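Local coordinates for 50S ribosomal protein L16 arginine hydroxylase (Escherichia coli, PDB 4CCL) that hydroxylates an arginine of ribosomal protein uL16, as a homodimeric iron- and 2-oxoglutarate-dependent JmjC oxygenase, at residues 135-146 with 165-176; 226-234 with 246-254. All coordinates share one frame; numbering follows the deposited sequence.

Contact 1 (135-146 with 165-176). With SO4 (sulfate ion), chain L.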
loop_
_atom_site.group_PDB
_atom_site.type_symbol
_atom_site.label_atom_id
_atom_site.label_comp_id
_atom_site.label_asym_id
_atom_site.label_seq_id
_atom_site.Cartn_x
_atom_site.Cartn_y
_atom_site.Cartn_z
ATOM N N GLN B 135 19.676 25.339 24.364
ATOM C CA GLN B 135 20.194 25.173 25.713
ATOM C C GLN B 135 19.348 25.945 26.720
ATOM O O GLN B 135 19.125 27.146 26.569
ATOM C CB GLN B 135 21.654 25.621 25.798
ATOM C CG GLN B 135 22.255 25.511 27.196
ATOM C CD GLN B 135 22.390 24.075 27.667
ATOM O OE1 GLN B 135 22.859 23.210 26.927
ATOM N NE2 GLN B 135 21.972 23.813 28.900
ATOM N N GLY B 136 18.879 25.233 27.739
ATOM C CA GLY B 136 18.147 25.814 28.850
ATOM C C GLY B 136 19.079 26.018 30.030
ATOM O O GLY B 136 20.255 26.335 29.846
ATOM N N THR B 137 18.550 25.859 31.241
ATOM C CA THR B 137 19.361 25.950 32.451
ATOM C C THR B 137 20.525 24.971 32.397
ATOM O O THR B 137 20.403 23.880 31.840
ATOM C CB THR B 137 18.549 25.606 33.715
ATOM O OG1 THR B 137 18.219 24.211 33.705
ATOM C CG2 THR B 137 17.277 26.428 33.787
ATOM N N GLY B 138 21.652 25.367 32.976
ATOM C CA GLY B 138 22.823 24.515 33.025
ATOM C C GLY B 138 23.677 24.626 31.782
ATOM O O GLY B 138 23.548 25.582 31.017
ATOM N N ARG B 139 24.564 23.653 31.590
ATOM C CA ARG B 139 25.452 23.642 30.433
ATOM C C ARG B 139 25.705 22.232 29.911
ATOM O O ARG B 139 25.737 21.268 30.678
ATOM C CB ARG B 139 26.792 24.308 30.765
ATOM C CG ARG B 139 26.717 25.811 30.979
ATOM C CD ARG B 139 28.090 26.444 31.098
ATOM N NE ARG B 139 28.945 25.740 32.044
ATOM C CZ ARG B 139 30.057 25.097 31.706
ATOM N NH1 ARG B 139 30.454 25.076 30.440
ATOM N NH2 ARG B 139 30.776 24.480 32.636
ATOM N N ARG B 140 25.885 22.123 28.600
ATOM C CA ARG B 140 26.241 20.855 27.980
ATOM C C ARG B 140 27.358 21.052 26.977
ATOM O O ARG B 140 27.494 22.119 26.375
ATOM C CB ARG B 140 25.043 20.230 27.267
ATOM C CG ARG B 140 23.816 20.084 28.128
ATOM C CD ARG B 140 22.746 19.271 27.437
ATOM N NE ARG B 140 22.954 17.836 27.600
ATOM C CZ ARG B 140 22.346 16.910 26.867
ATOM N NH1 ARG B 140 21.503 17.271 25.908
ATOM N NH2 ARG B 140 22.587 15.625 27.083
ATOM N N ARG B 141 28.164 20.013 26.811
ATOM C CA ARG B 141 29.130 19.967 25.736
ATOM C C ARG B 141 28.464 19.290 24.552
ATOM O O ARG B 141 27.990 18.156 24.665
ATOM C CB ARG B 141 30.372 19.189 26.158
ATOM C CG ARG B 141 31.436 19.083 25.079
ATOM C CD ARG B 141 32.588 18.224 25.560
ATOM N NE ARG B 141 33.645 18.091 24.563
ATOM C CZ ARG B 141 34.717 17.321 24.719
ATOM N NH1 ARG B 141 34.867 16.617 25.832
ATOM N NH2 ARG B 141 35.635 17.253 23.765
ATOM N N TRP B 142 28.406 20.006 23.435
ATOM C CA TRP B 142 27.872 19.484 22.189
ATOM C C TRP B 142 28.960 19.347 21.134
ATOM O O TRP B 142 29.812 20.232 20.961
ATOM C CB TRP B 142 26.728 20.357 21.666
ATOM C CG TRP B 142 25.403 19.975 22.235
ATOM C CD1 TRP B 142 24.725 20.613 23.225
ATOM C CD2 TRP B 142 24.604 18.839 21.850
ATOM N NE1 TRP B 142 23.544 19.954 23.481
ATOM C CE2 TRP B 142 23.448 18.885 22.670
ATOM C CE3 TRP B 142 24.753 17.823 20.919
ATOM C CZ2 TRP B 142 22.448 17.913 22.550
ATOM C CZ3 TRP B 142 23.754 16.869 20.814
ATOM C CH2 TRP B 142 22.615 16.924 21.630
ATOM N N ARG B 143 28.911 18.217 20.439
ATOM C CA ARG B 143 29.867 17.867 19.408
ATOM C C ARG B 143 29.130 17.413 18.153
ATOM O O ARG B 143 28.186 16.629 18.227
ATOM C CB ARG B 143 30.809 16.766 19.902
ATOM C CG ARG B 143 31.651 17.169 21.109
ATOM C CD ARG B 143 32.520 16.025 21.616
ATOM N NE ARG B 143 33.532 15.629 20.642
ATOM C CZ ARG B 143 33.467 14.529 19.899
ATOM N NH1 ARG B 143 32.437 13.704 20.022
ATOM N NH2 ARG B 143 34.435 14.252 19.036
ATOM N N VAL B 144 29.551 17.934 17.005
ATOM C CA VAL B 144 28.991 17.530 15.726
ATOM C C VAL B 144 30.122 17.175 14.770
ATOM O O VAL B 144 31.074 17.944 14.613
ATOM C CB VAL B 144 28.145 18.650 15.090
ATOM C CG1 VAL B 144 27.381 18.112 13.889
ATOM C CG2 VAL B 144 27.186 19.245 16.110
ATOM N N GLY B 145 30.018 16.012 14.133
ATOM C CA GLY B 145 31.023 15.585 13.180
ATOM C C GLY B 145 30.619 15.888 11.753
ATOM O O GLY B 145 29.481 16.276 11.488
ATOM N N GLU B 146 31.556 15.705 10.829
ATOM C CA GLU B 146 31.273 15.903 9.417
ATOM C C GLU B 146 30.283 14.835 8.961
ATOM O O GLU B 146 30.167 13.779 9.585
ATOM C CB GLU B 146 32.569 15.835 8.601
ATOM C CG GLU B 146 32.424 16.226 7.139
ATOM C CD GLU B 146 31.749 17.572 6.956
ATOM O OE1 GLU B 146 32.444 18.608 7.036
ATOM O OE2 GLU B 146 30.522 17.595 6.725
ATOM N N PHE B 165 33.333 10.108 16.628
ATOM C CA PHE B 165 33.679 10.855 15.428
ATOM C C PHE B 165 34.583 12.038 15.740
ATOM O O PHE B 165 34.636 12.516 16.872
ATOM C CB PHE B 165 32.403 11.342 14.737
ATOM C CG PHE B 165 31.457 12.066 15.657
ATOM C CD1 PHE B 165 31.584 13.428 15.874
ATOM C CD2 PHE B 165 30.441 11.381 16.306
ATOM C CE1 PHE B 165 30.719 14.094 16.720
ATOM C CE2 PHE B 165 29.572 12.043 17.154
ATOM C CZ PHE B 165 29.712 13.401 17.360
ATOM N N GLU B 166 35.294 12.504 14.719
ATOM C CA GLU B 166 36.082 13.721 14.822
ATOM C C GLU B 166 35.148 14.909 14.649
ATOM O O GLU B 166 34.477 15.040 13.623
ATOM C CB GLU B 166 37.169 13.735 13.751
ATOM C CG GLU B 166 37.890 15.058 13.601
ATOM C CD GLU B 166 39.039 14.973 12.618
ATOM O OE1 GLU B 166 39.545 13.852 12.395
ATOM O OE2 GLU B 166 39.432 16.022 12.065
ATOM N N ALA B 167 35.101 15.772 15.657
ATOM C CA ALA B 167 34.126 16.857 15.686
ATOM C C ALA B 167 34.519 18.055 14.827
ATOM O O ALA B 167 35.638 18.560 14.929
ATOM C CB ALA B 167 33.874 17.300 17.122
ATOM N N ILE B 168 33.601 18.494 13.969
ATOM C CA ILE B 168 33.757 19.778 13.296
ATOM C C ILE B 168 33.166 20.883 14.166
ATOM O O ILE B 168 33.378 22.068 13.913
ATOM C CB ILE B 168 33.102 19.797 11.899
ATOM C CG1 ILE B 168 31.579 19.722 12.006
ATOM C CG2 ILE B 168 33.647 18.665 11.045
ATOM C CD1 ILE B 168 30.872 19.781 10.667
ATOM N N ILE B 169 32.409 20.487 15.184
ATOM C CA ILE B 169 31.949 21.424 16.203
ATOM C C ILE B 169 32.138 20.815 17.585
ATOM O O ILE B 169 31.597 19.759 17.866
ATOM C CB ILE B 169 30.457 21.797 16.022
ATOM C CG1 ILE B 169 30.251 22.631 14.755
ATOM C CG2 ILE B 169 29.945 22.562 17.235
ATOM C CD1 ILE B 169 28.799 22.956 14.463
ATOM N N ASP B 170 32.924 21.461 18.438
ATOM C CA ASP B 170 32.992 21.054 19.837
ATOM C C ASP B 170 32.853 22.304 20.698
ATOM O O ASP B 170 33.754 23.141 20.723
ATOM C CB ASP B 170 34.330 20.355 20.111
ATOM C CG ASP B 170 34.351 19.614 21.439
ATOM O OD1 ASP B 170 33.675 20.059 22.389
ATOM O OD2 ASP B 170 35.049 18.581 21.532
ATOM N N GLU B 171 31.751 22.412 21.440
ATOM C CA GLU B 171 31.473 23.642 22.190
ATOM C C GLU B 171 30.657 23.396 23.453
ATOM O O GLU B 171 30.010 22.365 23.594
ATOM C CB GLU B 171 30.743 24.676 21.316
ATOM C CG GLU B 171 31.541 25.225 20.138
ATOM C CD GLU B 171 30.965 26.506 19.572
ATOM O OE1 GLU B 171 30.322 27.259 20.335
ATOM O OE2 GLU B 171 31.158 26.762 18.364
ATOM N N GLU B 172 30.700 24.354 24.371
ATOM C CA GLU B 172 29.848 24.327 25.554
ATOM C C GLU B 172 28.735 25.348 25.385
ATOM O O GLU B 172 28.999 26.528 25.154
ATOM C CB GLU B 172 30.656 24.660 26.803
ATOM C CG GLU B 172 31.828 23.736 27.055
ATOM C CD GLU B 172 32.746 24.257 28.142
ATOM O OE1 GLU B 172 32.713 25.476 28.413
ATOM O OE2 GLU B 172 33.496 23.449 28.729
ATOM N N LEU B 173 27.492 24.899 25.504
ATOM C CA LEU B 173 26.348 25.766 25.235
ATOM C C LEU B 173 25.815 26.455 26.487
ATOM O O LEU B 173 25.498 25.807 27.486
ATOM C CB LEU B 173 25.235 24.989 24.525
ATOM C CG LEU B 173 25.217 25.037 22.992
ATOM C CD1 LEU B 173 26.605 24.847 22.405
ATOM C CD2 LEU B 173 24.261 23.995 22.429
ATOM N N GLU B 174 25.733 27.777 26.424
ATOM C CA GLU B 174 25.168 28.568 27.504
ATOM C C GLU B 174 23.663 28.669 27.267
ATOM O O GLU B 174 23.208 28.488 26.139
ATOM C CB GLU B 174 25.811 29.958 27.520
ATOM C CG GLU B 174 27.327 29.959 27.308
ATOM C CD GLU B 174 28.112 29.524 28.536
ATOM O OE1 GLU B 174 27.489 29.079 29.522
ATOM O OE2 GLU B 174 29.357 29.633 28.518
ATOM N N PRO B 175 22.880 28.932 28.329
ATOM C CA PRO B 175 21.431 29.095 28.151
ATOM C C PRO B 175 21.088 30.161 27.113
ATOM O O PRO B 175 21.623 31.269 27.164
ATOM C CB PRO B 175 20.948 29.531 29.543
ATOM C CG PRO B 175 22.191 29.910 30.307
ATOM C CD PRO B 175 23.271 29.046 29.743
ATOM N N GLY B 176 20.204 29.817 26.182
ATOM C CA GLY B 176 19.841 30.709 25.096
ATOM C C GLY B 176 20.495 30.336 23.778
ATOM O O GLY B 176 20.041 30.756 22.713
HETATM S S SO4 L . 19.340 15.286 23.778
HETATM O O1 SO4 L . 18.710 16.577 24.038
HETATM O O2 SO4 L . 19.225 14.954 22.361
HETATM O O3 SO4 L . 20.755 15.349 24.130
HETATM O O4 SO4 L . 18.673 14.267 24.582
#
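Strand 140-145 pairs antiparallel with 169-173 in the three-stranded sheet of the JmjC (cupin-type) fold, Arg-141 opposite Glu-172 and Val-144 opposite Ile-169, with 187-191 on the other side of 140-145. Trp-142 N donates to Glu-171 O (2.9 Å) and Glu-171 N to Trp-142 O (3.0 Å). A classic beta bulge sets Ile-168 and Ile-169 against Val-144. The face of Arg-141, Arg-143 and Asp-170 carries a salt-bridge network. Arg-141, CG anti to its amide nitrogen (chi1 180°) and extended to NE, grips Asp-170 side-on and nearly coplanar: NE meets OD1 at 2.9 Å and NH2 meets OD2 at 2.7 Å, both on syn lone pairs. Arg-143 adds a weak NE bond to Asp-170 OD2; its NH2 donates to Phe-165 O (2.8 Å) and its NH1 lies over that ring. A leucine in place of Arg-141 would probably strip Asp-170 of its two-pronged partner, leaving the weak Arg-143 bond. On the other face, Trp-142 CD1 touches Leu-173 CD2 (3.5 Å) and Arg-140 NH1 donates to O3 of a sulfate (2.7 Å), an ion Ser-114 OG also hydrogen-bonds. Probably from the crystallisation liquor, it suggests an anion-accepting site, consistent with inferred substrate binding by Arg-140 and Ser-114.

Contact 2 (226-234 with 246-254)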
loop_
_atom_site.group_PDB
_atom_site.type_symbol
_atom_site.label_atom_id
_atom_site.label_comp_id
_atom_site.label_asym_id
_atom_site.label_seq_id
_atom_site.Cartn_x
_atom_site.Cartn_y
_atom_site.Cartn_z
ATOM N N ASN B 226 -10.575 0.902 -11.928
ATOM C CA ASN B 226 -10.606 0.661 -13.366
ATOM C C ASN B 226 -9.657 -0.459 -13.785
ATOM O O ASN B 226 -8.468 -0.430 -13.473
ATOM C CB ASN B 226 -10.279 1.944 -14.130
ATOM C CG ASN B 226 -8.885 2.458 -13.833
ATOM O OD1 ASN B 226 -8.432 2.434 -12.689
ATOM N ND2 ASN B 226 -8.192 2.915 -14.868
ATOM N N TYR B 227 -10.192 -1.448 -14.490
ATOM C CA TYR B 227 -9.411 -2.612 -14.900
ATOM C C TYR B 227 -8.597 -2.404 -16.172
ATOM O O TYR B 227 -8.995 -1.651 -17.059
ATOM C CB TYR B 227 -10.313 -3.837 -15.038
ATOM C CG TYR B 227 -10.786 -4.367 -13.709
ATOM C CD1 TYR B 227 -11.842 -3.769 -13.040
ATOM C CD2 TYR B 227 -10.164 -5.453 -13.111
ATOM C CE1 TYR B 227 -12.275 -4.243 -11.819
ATOM C CE2 TYR B 227 -10.590 -5.935 -11.892
ATOM C CZ TYR B 227 -11.648 -5.327 -11.251
ATOM O OH TYR B 227 -12.078 -5.802 -10.035
ATOM N N TYR B 228 -7.441 -3.059 -16.233
ATOM C CA TYR B 228 -6.649 -3.137 -17.453
ATOM C C TYR B 228 -7.524 -3.707 -18.562
ATOM O O TYR B 228 -8.277 -4.655 -18.337
ATOM C CB TYR B 228 -5.422 -4.027 -17.223
ATOM C CG TYR B 228 -4.587 -4.299 -18.462
ATOM C CD1 TYR B 228 -4.890 -5.357 -19.314
ATOM C CD2 TYR B 228 -3.484 -3.509 -18.765
ATOM C CE1 TYR B 228 -4.130 -5.609 -20.441
ATOM C CE2 TYR B 228 -2.715 -3.757 -19.891
ATOM C CZ TYR B 228 -3.044 -4.808 -20.724
ATOM O OH TYR B 228 -2.284 -5.061 -21.843
ATOM N N SER B 229 -7.433 -3.126 -19.754
ATOM C CA SER B 229 -8.260 -3.557 -20.875
ATOM C C SER B 229 -7.457 -3.594 -22.170
ATOM O O SER B 229 -6.632 -2.715 -22.422
ATOM C CB SER B 229 -9.471 -2.636 -21.034
ATOM O OG SER B 229 -9.078 -1.358 -21.499
ATOM N N ASP B 230 -7.694 -4.620 -22.981
ATOM C CA ASP B 230 -6.922 -4.814 -24.205
ATOM C C ASP B 230 -7.752 -5.316 -25.390
ATOM O O ASP B 230 -7.570 -6.444 -25.839
ATOM C CB ASP B 230 -5.754 -5.765 -23.935
ATOM C CG ASP B 230 -6.189 -7.037 -23.230
ATOM O OD1 ASP B 230 -7.383 -7.145 -22.875
ATOM O OD2 ASP B 230 -5.335 -7.924 -23.019
ATOM N N PRO B 231 -8.659 -4.472 -25.908
ATOM C CA PRO B 231 -9.452 -4.854 -27.085
ATOM C C PRO B 231 -8.552 -4.981 -28.309
ATOM O O PRO B 231 -8.847 -5.699 -29.262
ATOM C CB PRO B 231 -10.404 -3.669 -27.259
ATOM C CG PRO B 231 -9.678 -2.508 -26.653
ATOM C CD PRO B 231 -8.917 -3.082 -25.490
ATOM N N ASP B 232 -7.441 -4.262 -28.245
ATOM C CA ASP B 232 -6.429 -4.206 -29.291
ATOM C C ASP B 232 -5.287 -5.204 -29.101
ATOM O O ASP B 232 -4.270 -5.116 -29.792
ATOM C CB ASP B 232 -5.943 -2.776 -29.534
ATOM C CG ASP B 232 -6.901 -1.987 -30.412
ATOM O OD1 ASP B 232 -7.654 -2.625 -31.182
ATOM O OD2 ASP B 232 -6.907 -0.741 -30.334
ATOM N N VAL B 233 -5.462 -6.126 -28.151
ATOM C CA VAL B 233 -4.374 -6.875 -27.522
ATOM C C VAL B 233 -3.378 -7.437 -28.528
ATOM O O VAL B 233 -3.750 -8.124 -29.481
ATOM C CB VAL B 233 -4.947 -8.055 -26.680
ATOM C CG1 VAL B 233 -5.995 -8.842 -27.470
ATOM C CG2 VAL B 233 -3.841 -8.980 -26.191
ATOM N N PRO B 234 -2.095 -7.098 -28.328
ATOM C CA PRO B 234 -1.016 -7.311 -29.297
ATOM C C PRO B 234 -0.650 -8.770 -29.510
ATOM O O PRO B 234 -0.726 -9.574 -28.579
ATOM C CB PRO B 234 0.163 -6.562 -28.672
ATOM C CG PRO B 234 -0.124 -6.555 -27.218
ATOM C CD PRO B 234 -1.608 -6.433 -27.104
ATOM N N GLU B 246 2.578 -3.699 -22.792
ATOM C CA GLU B 246 1.618 -4.073 -21.759
ATOM C C GLU B 246 2.079 -3.603 -20.381
ATOM O O GLU B 246 1.285 -3.070 -19.600
ATOM C CB GLU B 246 1.381 -5.583 -21.781
ATOM C CG GLU B 246 1.034 -6.103 -23.169
ATOM C CD GLU B 246 0.670 -7.573 -23.182
ATOM O OE1 GLU B 246 1.585 -8.418 -23.080
ATOM O OE2 GLU B 246 -0.534 -7.884 -23.307
HETATM N N MSE B 247 3.365 -3.794 -20.096
HETATM C CA MSE B 247 3.976 -3.270 -18.877
HETATM C C MSE B 247 3.784 -1.763 -18.805
HETATM O O MSE B 247 3.414 -1.218 -17.760
HETATM C CB MSE B 247 5.472 -3.589 -18.844
HETATM C CG MSE B 247 5.799 -5.070 -18.868
HETATM SE SE MSE B 247 5.243 -5.982 -17.237
HETATM C CE MSE B 247 6.439 -5.104 -15.969
ATOM N N ASP B 248 4.050 -1.100 -19.928
ATOM C CA ASP B 248 3.910 0.346 -20.032
ATOM C C ASP B 248 2.487 0.800 -19.739
ATOM O O ASP B 248 2.287 1.780 -19.028
ATOM C CB ASP B 248 4.343 0.840 -21.416
ATOM C CG ASP B 248 5.848 0.842 -21.591
ATOM O OD1 ASP B 248 6.567 0.865 -20.567
ATOM O OD2 ASP B 248 6.310 0.830 -22.752
ATOM N N LYS B 249 1.506 0.091 -20.288
ATOM C CA LYS B 249 0.107 0.420 -20.039
ATOM C C LYS B 249 -0.197 0.266 -18.549
ATOM O O LYS B 249 -0.754 1.175 -17.910
ATOM C CB LYS B 249 -0.808 -0.480 -20.879
ATOM C CG LYS B 249 -2.195 0.091 -21.122
ATOM C CD LYS B 249 -2.706 -0.256 -22.516
ATOM C CE LYS B 249 -3.515 -1.544 -22.522
ATOM N NZ LYS B 249 -4.833 -1.378 -21.847
ATOM N N LEU B 250 0.203 -0.882 -18.006
ATOM C CA LEU B 250 0.006 -1.204 -16.595
ATOM C C LEU B 250 0.549 -0.128 -15.654
ATOM O O LEU B 250 -0.155 0.323 -14.752
ATOM C CB LEU B 250 0.638 -2.559 -16.271
ATOM C CG LEU B 250 -0.085 -3.789 -16.825
ATOM C CD1 LEU B 250 0.865 -4.973 -16.932
ATOM C CD2 LEU B 250 -1.288 -4.144 -15.961
ATOM N N ARG B 251 1.797 0.284 -15.867
ATOM C CA ARG B 251 2.399 1.338 -15.052
ATOM C C ARG B 251 1.724 2.688 -15.287
ATOM O O ARG B 251 1.541 3.492 -14.355
ATOM C CB ARG B 251 3.907 1.427 -15.312
ATOM C CG ARG B 251 4.445 2.838 -15.452
ATOM C CD ARG B 251 5.949 2.866 -15.263
ATOM N NE ARG B 251 6.605 1.706 -15.856
ATOM C CZ ARG B 251 7.032 1.647 -17.113
ATOM N NH1 ARG B 251 6.869 2.684 -17.922
ATOM N NH2 ARG B 251 7.620 0.545 -17.558
ATOM N N GLU B 252 1.338 2.919 -16.538
ATOM C CA GLU B 252 0.697 4.163 -16.928
ATOM C C GLU B 252 -0.602 4.329 -16.159
ATOM O O GLU B 252 -1.006 5.449 -15.842
ATOM C CB GLU B 252 0.445 4.194 -18.437
ATOM C CG GLU B 252 0.362 5.590 -19.022
ATOM C CD GLU B 252 1.599 6.422 -18.732
ATOM O OE1 GLU B 252 2.720 5.864 -18.735
ATOM O OE2 GLU B 252 1.447 7.639 -18.496
HETATM N N MSE B 253 -1.249 3.209 -15.854
HETATM C CA MSE B 253 -2.413 3.244 -14.971
HETATM C C MSE B 253 -2.082 3.852 -13.603
HETATM O O MSE B 253 -2.766 4.770 -13.143
HETATM C CB MSE B 253 -3.025 1.850 -14.819
HETATM C CG MSE B 253 -3.843 1.417 -16.025
HETATM SE SE MSE B 253 -4.058 -0.514 -16.190
HETATM C CE MSE B 253 -5.095 -0.879 -14.587
HETATM N N MSE B 254 -1.030 3.351 -12.962
HETATM C CA MSE B 254 -0.628 3.863 -11.653
HETATM C C MSE B 254 -0.243 5.337 -11.694
HETATM O O MSE B 254 -0.686 6.126 -10.850
HETATM C CB MSE B 254 0.525 3.045 -11.074
HETATM C CG MSE B 254 0.104 1.908 -10.166
HETATM SE SE MSE B 254 1.617 0.738 -9.795
HETATM C CE MSE B 254 2.269 0.580 -11.619
HETATM O O HOH W 1 -5.865 4.716 -13.145
HETATM O O HOH W 2 -2.797 -6.995 -23.395
#
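Tyr-228 makes most of the contact between 226-234 and helix 246-254, its side chain reaching Glu-246, Lys-249, Leu-250 and Met-253. Its CG stands opposite the backbone nitrogen (chi1 174°), which carries the ring over the helix. Lys-249 crosses the ring at about a right angle: its CE lies 3.5 Å from Tyr-228 CE2, and its NZ sits over one face, 4.0 Å from the ring centroid and 22° off the normal, a cation-pi contact offset toward the rim. The same ammonium donates to Ser-229 O, though the modelled separation is too short to be relied on. Leu-250 presses CD2 on Tyr-228 CD2 at 3.6 Å, and the selenomethionine Met-253 comes in at the ring edge, a Met-aromatic contact with SE 5.3 Å from the centroid. The bend at its last torsion (chi3 65°) leads CE to the backbone, 3.6 Å from Asn-226 O. A buried polar cluster adjoins the ring: a water bridges Tyr-228 OH, Asp-230 OD2 and Glu-246 OE2. The two carboxylates' like charges are probably offset by Arg-107 of the second subunit, paired with Asp-230, and by Arg-236, paired with Glu-246; Trp-106 of that subunit also donates to Glu-246. Packing is looser at Asn-226 and Pro-234. Exposed Asn-226 hydrogen-bonds Thr-207 of the second subunit through OD1, and its ND2 weakly holds a water that reaches Met-253 O; Pro-234 CG only approaches Glu-246 OE2, at 4.2 Å. The segment belongs to the connection running from helix 207-220 to strand 241-242, and is laid back along helix 244-258. The second subunit packs against both parts: its Ala-204 meets Tyr-227, and its Phe-264 meets Met-254 on the helix.

How the contacts relate
From the N terminus, the chain first reaches contact 1, where 135-146 and 165-176 close a loop of 18 intervening residues within the JmjC domain. Strands 178-181, 187-191 and 195-202 then complete their sheets, and helix 207-220 carries the chain away. Contact 2 closes a shorter loop of 11 residues, which includes strand 241-242, by bringing 226-234 onto helix 244-258. The two loops follow in series, neither nesting nor crossing. The centres of contact 1 and contact 2 are about 57 Å apart, on opposite sides of the chain's centre; the nearest atoms of contact 1 and contact 2 are about 36 Å apart. Contact 1 joins strands of the catalytic fold; contact 2 holds a connection to a helix at the subunit interface.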